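Local coordinates for structure-specific endonuclease subunit slx4 (Schizosaccharomyces pombe, PDB 4ZDT), which serves as the regulatory subunit of the slx1-slx4 endonuclease, which nicks branched DNA near single-strand junctions during DNA repair and recombination, at residues Ile12-Val15 / Val16-Lys20; Ala33-Val36 / Glu37-Gln40; Lys56-Cys59 / Asp60-Val64. One frame throughout, in Å; residues are numbered along the deposited sequence.

In the fold
In the C-terminal domain of slx4, a small all-helical unit bound to slx1, three local contacts follow one another along the chain without nesting or crossing. None closes a long loop; each lies within one continuous run. Contact 1 finishes helix 3-18, and the chain then passes through helix 23-29. Contact 2 leads from the following loop into helix 36-45, and contact 3 ends helix 52-62. Two helix ends and one helix start thus meet around a shared core. F39 of contact 2 packs on I12 and V16 of contact 1 and on W58 of contact 3, while I34 touches V64. S13 and W58 link contacts 1 and 3 by a probable hydrogen bond.

Contact 1: Ile12-Val15 / Val16-Lys20; sequences ISQV and VKQAK
The carbonyl oxygen of V15 draws two backbone donors from the next turn: A19 N bonds to V15 O at 3.0 Å, while Q18 N adds only a weak bond at 3.4 Å. Earlier, V16 N meets I12 O almost straight (171° at the hydrogen). A19 then leaves helical geometry, and helix 3-18 ends. This is the last turn of that helix in the slx4 C-terminal domain, whose family belongs to the helix-turn-helix clan, and its side chains part to different sides. V16 turns CG2 to the inner side, 4.5 Å from I12 CG2. On the flank, K17 lays its chain past the S13 carbonyl, CG standing 3.4 Å from S13 O; a bend at chi3 (-71°) brings K17 CE within 3.9 Å of Q14 NE2. The polar ends of this flank bind the slx1 subunit: K17 NZ donates to E44 O and Q46 O of slx1, Q14 NE2 to E44 OE1 of slx1, and S13 OG bonds to C45 O of slx1. At the outer surface Q18 sets its amide nearly perpendicular to that of Q14 (81°), with Q14 OE1 and Q18 NE2 3.3 Å apart but badly angled for a hydrogen bond.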
# COMPACT_ATOMS: atom_id res chain seq x y z
N ILE B 12 5.43 -12.17 0.53
CA ILE B 12 5.97 -10.88 0.08
C ILE B 12 5.03 -9.75 0.55
O ILE B 12 5.49 -8.75 1.13
CB ILE B 12 6.20 -10.80 -1.46
CG1 ILE B 12 7.19 -11.89 -1.94
CG2 ILE B 12 6.70 -9.41 -1.88
CD1 ILE B 12 7.10 -12.18 -3.46
N SER B 13 3.72 -9.93 0.33
CA SER B 13 2.73 -8.94 0.76
C SER B 13 2.82 -8.69 2.27
O SER B 13 2.77 -7.54 2.72
CB SER B 13 1.32 -9.34 0.36
OG SER B 13 1.21 -9.48 -1.07
N GLN B 14 2.94 -9.78 3.04
CA GLN B 14 3.04 -9.68 4.49
C GLN B 14 4.25 -8.89 4.93
O GLN B 14 4.15 -8.09 5.86
CB GLN B 14 2.97 -11.05 5.19
CG GLN B 14 1.63 -11.75 5.04
CD GLN B 14 0.46 -10.93 5.58
OE1 GLN B 14 0.42 -10.58 6.77
NE2 GLN B 14 -0.49 -10.62 4.72
N VAL B 15 5.39 -9.08 4.27
CA VAL B 15 6.58 -8.31 4.63
C VAL B 15 6.40 -6.81 4.34
O VAL B 15 6.77 -5.93 5.16
CB VAL B 15 7.85 -8.84 3.92
CG1 VAL B 15 8.99 -7.92 4.21
CG2 VAL B 15 8.19 -10.27 4.40
N VAL B 16 5.86 -6.51 3.16
CA VAL B 16 5.59 -5.13 2.76
C VAL B 16 4.72 -4.43 3.80
O VAL B 16 5.00 -3.28 4.17
CB VAL B 16 4.92 -5.09 1.35
CG1 VAL B 16 4.39 -3.68 1.02
CG2 VAL B 16 5.94 -5.55 0.30
N LYS B 17 3.68 -5.12 4.26
CA LYS B 17 2.66 -4.56 5.14
C LYS B 17 3.01 -4.61 6.62
O LYS B 17 2.44 -3.86 7.42
CB LYS B 17 1.31 -5.25 4.90
CG LYS B 17 0.72 -4.96 3.52
CD LYS B 17 -0.70 -5.48 3.38
CE LYS B 17 -0.76 -7.00 3.30
NZ LYS B 17 -2.19 -7.44 3.08
N GLN B 18 3.95 -5.48 6.98
CA GLN B 18 4.27 -5.68 8.40
C GLN B 18 5.61 -5.12 8.85
O GLN B 18 5.83 -4.93 10.05
CB GLN B 18 4.16 -7.14 8.78
CG GLN B 18 2.73 -7.65 8.73
CD GLN B 18 2.58 -9.07 9.22
OE1 GLN B 18 3.53 -9.87 9.16
NE2 GLN B 18 1.38 -9.41 9.67
N ALA B 19 6.51 -4.85 7.90
CA ALA B 19 7.80 -4.25 8.21
C ALA B 19 7.64 -2.88 8.88
O ALA B 19 6.74 -2.10 8.49
CB ALA B 19 8.62 -4.09 6.94
N LYS B 20 8.49 -2.58 9.86
CA LYS B 20 8.52 -1.23 10.46
C LYS B 20 8.83 -0.18 9.41
O LYS B 20 8.32 0.93 9.48
CB LYS B 20 9.55 -1.11 11.60
CG LYS B 20 9.47 -2.22 12.65
CD LYS B 20 8.27 -2.11 13.59
CE LYS B 20 8.33 -3.19 14.68
NZ LYS B 20 7.20 -3.10 15.63

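Contact 2: Ala33-Val36 / Glu37-Gln40; sequences AIDV and EEFQ
D35 caps the N terminus of helix 36-45: its OD1 accepts from E38 N at 2.9 Å with a nearly straight N-H (170°). The amide comes from above the carboxylate plane, 55° out of it. With D35 CG swung opposite its own N, the carboxylate folds over the first turn, whose N-H groups would probably stabilise its negative charge. The backbone follows in step, F39 N reaching D35 O at 2.8 Å and Q40 N reaching V36 O at 2.9 Å. The outer side, turned to solvent, is electrostatically awkward: the carboxylates of D35 and E38 lie stacked, their planes 18° apart and D35 OD2 3.4 Å from E38 OE2, a like-charged pair that may raise the proton affinity of one. Replacing D35 by alanine would probably leave E38 N without its capping acceptor and fray the helix start. The inner side is snug by contrast: I34 CG2 presses obliquely on F39, 3.8 Å from its CB and 3.9 Å from its CG. Beyond this pair, F39 fits among I12 and V16 of helix 3-18, V24 of helix 23-29 and I55 of helix 52-62, while V36 packs on L52 and I55 of that last helix.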
# COMPACT_ATOMS: atom_id res chain seq x y z
N ALA B 33 7.06 3.56 -8.82
CA ALA B 33 7.79 2.37 -9.28
C ALA B 33 8.84 1.87 -8.29
O ALA B 33 9.50 2.65 -7.60
CB ALA B 33 8.43 2.61 -10.62
N ILE B 34 8.98 0.55 -8.26
CA ILE B 34 9.86 -0.18 -7.36
C ILE B 34 11.06 -0.70 -8.16
O ILE B 34 10.89 -1.16 -9.28
CB ILE B 34 9.02 -1.35 -6.73
CG1 ILE B 34 7.77 -0.80 -6.01
CG2 ILE B 34 9.84 -2.29 -5.85
CD1 ILE B 34 8.07 0.18 -4.89
N ASP B 35 12.27 -0.58 -7.60
CA ASP B 35 13.47 -1.20 -8.18
C ASP B 35 13.50 -2.66 -7.71
O ASP B 35 13.73 -2.94 -6.53
CB ASP B 35 14.74 -0.45 -7.77
CG ASP B 35 16.03 -1.08 -8.32
OD1 ASP B 35 16.16 -2.33 -8.34
OD2 ASP B 35 16.94 -0.32 -8.70
N VAL B 36 13.27 -3.59 -8.63
CA VAL B 36 13.11 -5.01 -8.28
C VAL B 36 14.35 -5.59 -7.59
O VAL B 36 14.23 -6.27 -6.58
CB VAL B 36 12.71 -5.85 -9.49
CG1 VAL B 36 12.60 -7.30 -9.12
CG2 VAL B 36 11.38 -5.38 -9.99
N GLU B 37 15.53 -5.29 -8.14
CA GLU B 37 16.78 -5.72 -7.53
C GLU B 37 16.98 -5.15 -6.13
O GLU B 37 17.37 -5.89 -5.22
CB GLU B 37 17.98 -5.41 -8.45
CG GLU B 37 18.10 -6.41 -9.61
CD GLU B 37 18.86 -5.87 -10.82
OE1 GLU B 37 19.75 -5.01 -10.65
OE2 GLU B 37 18.54 -6.30 -11.95
N GLU B 38 16.69 -3.87 -5.94
CA GLU B 38 16.77 -3.27 -4.60
C GLU B 38 15.76 -3.90 -3.64
O GLU B 38 16.11 -4.19 -2.48
CB GLU B 38 16.60 -1.74 -4.66
CG GLU B 38 17.84 -0.99 -5.17
CD GLU B 38 17.62 0.52 -5.30
OE1 GLU B 38 16.68 1.06 -4.66
OE2 GLU B 38 18.38 1.18 -6.04
N PHE B 39 14.54 -4.14 -4.13
CA PHE B 39 13.43 -4.78 -3.39
C PHE B 39 13.82 -6.18 -2.92
O PHE B 39 13.57 -6.55 -1.76
CB PHE B 39 12.18 -4.82 -4.28
CG PHE B 39 10.89 -5.31 -3.58
CD1 PHE B 39 10.60 -4.96 -2.25
CD2 PHE B 39 9.96 -6.04 -4.30
CE1 PHE B 39 9.40 -5.38 -1.63
CE2 PHE B 39 8.74 -6.46 -3.70
CZ PHE B 39 8.47 -6.12 -2.35
N GLN B 40 14.44 -6.96 -3.81
CA GLN B 40 14.91 -8.29 -3.44
C GLN B 40 15.85 -8.25 -2.22
O GLN B 40 15.70 -9.05 -1.29
CB GLN B 40 15.59 -8.97 -4.64
CG GLN B 40 16.04 -10.41 -4.39
CD GLN B 40 16.70 -11.01 -5.62
OE1 GLN B 40 17.57 -10.39 -6.24
NE2 GLN B 40 16.29 -12.23 -5.99

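Contact 3: Lys56-Cys59 / Asp60-Val64; sequences KSWC and DKYGV
The carbonyl oxygen of C59 receives V64 N and G63 N, both at 3.0 Å and from opposite faces of the carbonyl plane, as the chain leaves helix 52-62 through G63, whose phi is positive (86°). The bond from V64 spans six residues like the outer bond of a Schellman motif, though G63 makes the ordinary i to i+4 bond instead of the inner one; the hydrophobic touch that often accompanies such an ending is present too: V64 CG1 rests 3.7 Å from C59 SG. The other methyl of V64, CG2, leans obliquely on the indole of W58, 3.7 Å from CZ3. W58, one turn before Y62, holds CG anti to its own N (chi1 179°), a setting that brings the pyrrole part of the indole to Y62. There Y62 CD2 stands over the indole face, 3.5 Å from W58 CD1, with the two rings inclined at 40° and so neither stacked nor edge-to-face. The same Y62 CD2 turns the ring edge to W58 O, at 3.3 Å, and K61 CG lies over one face of the phenol ring, off-centre. Beyond the segments, W58 NE1 donates to S13 OG of helix 3-18, and slx1 packs V47 on W58 and C45 on Y62. The chemistry is therefore mostly apolar, and two of its polar groups are satisfied: the indole N-H by a hydroxyl, the C59 carbonyl by two donors.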
# COMPACT_ATOMS: atom_id res chain seq x y z
N LYS B 56 8.71 -10.23 -9.82
CA LYS B 56 8.05 -9.74 -11.03
C LYS B 56 6.62 -10.23 -11.14
O LYS B 56 5.72 -9.44 -11.48
CB LYS B 56 8.87 -10.08 -12.29
CG LYS B 56 10.24 -9.41 -12.30
CD LYS B 56 11.15 -9.95 -13.40
CE LYS B 56 12.47 -9.18 -13.41
NZ LYS B 56 13.44 -9.72 -14.42
N SER B 57 6.38 -11.52 -10.85
CA SER B 57 5.03 -12.08 -10.95
C SER B 57 4.13 -11.53 -9.86
O SER B 57 2.94 -11.30 -10.10
CB SER B 57 5.02 -13.63 -10.95
OG SER B 57 5.58 -14.17 -9.75
N TRP B 58 4.69 -11.32 -8.67
CA TRP B 58 3.97 -10.70 -7.57
C TRP B 58 3.55 -9.28 -7.97
O TRP B 58 2.38 -8.94 -7.86
CB TRP B 58 4.84 -10.70 -6.30
CG TRP B 58 4.20 -10.08 -5.11
CD1 TRP B 58 3.30 -10.65 -4.24
CD2 TRP B 58 4.41 -8.74 -4.64
NE1 TRP B 58 2.93 -9.73 -3.27
CE2 TRP B 58 3.61 -8.56 -3.50
CE3 TRP B 58 5.22 -7.68 -5.08
CZ2 TRP B 58 3.58 -7.35 -2.78
CZ3 TRP B 58 5.20 -6.49 -4.37
CH2 TRP B 58 4.38 -6.34 -3.23
N CYS B 59 4.50 -8.49 -8.46
CA CYS B 59 4.21 -7.11 -8.88
C CYS B 59 3.12 -7.09 -9.94
O CYS B 59 2.17 -6.28 -9.86
CB CYS B 59 5.46 -6.38 -9.41
SG CYS B 59 6.77 -5.98 -8.23
N ASP B 60 3.23 -7.97 -10.94
CA ASP B 60 2.26 -7.99 -12.04
C ASP B 60 0.89 -8.34 -11.52
O ASP B 60 -0.09 -7.75 -11.95
CB ASP B 60 2.68 -8.98 -13.14
CG ASP B 60 1.90 -8.78 -14.44
OD1 ASP B 60 1.70 -7.61 -14.86
OD2 ASP B 60 1.49 -9.79 -15.05
N LYS B 61 0.82 -9.29 -10.59
CA LYS B 61 -0.46 -9.76 -10.07
C LYS B 61 -1.14 -8.77 -9.11
O LYS B 61 -2.37 -8.66 -9.09
CB LYS B 61 -0.28 -11.13 -9.40
CG LYS B 61 -1.50 -11.71 -8.71
CD LYS B 61 -2.42 -12.41 -9.70
CE LYS B 61 -3.58 -13.09 -9.01
NZ LYS B 61 -3.12 -14.13 -8.02
N TYR B 62 -0.34 -8.04 -8.34
CA TYR B 62 -0.89 -7.20 -7.25
C TYR B 62 -0.77 -5.68 -7.43
O TYR B 62 -1.08 -4.93 -6.51
CB TYR B 62 -0.31 -7.64 -5.89
CG TYR B 62 -0.70 -9.06 -5.55
CD1 TYR B 62 -1.98 -9.36 -5.05
CD2 TYR B 62 0.18 -10.11 -5.77
CE1 TYR B 62 -2.35 -10.66 -4.77
CE2 TYR B 62 -0.18 -11.43 -5.49
CZ TYR B 62 -1.44 -11.70 -4.99
OH TYR B 62 -1.80 -13.00 -4.72
N GLY B 63 -0.31 -5.23 -8.61
CA GLY B 63 -0.35 -3.82 -9.00
C GLY B 63 0.82 -2.98 -8.53
O GLY B 63 0.66 -1.84 -8.06
N VAL B 64 2.01 -3.54 -8.63
CA VAL B 64 3.21 -2.80 -8.27
C VAL B 64 4.00 -2.49 -9.55
O VAL B 64 4.23 -3.40 -10.36
CB VAL B 64 4.03 -3.61 -7.25
CG1 VAL B 64 5.33 -2.89 -6.88
CG2 VAL B 64 3.17 -3.91 -6.01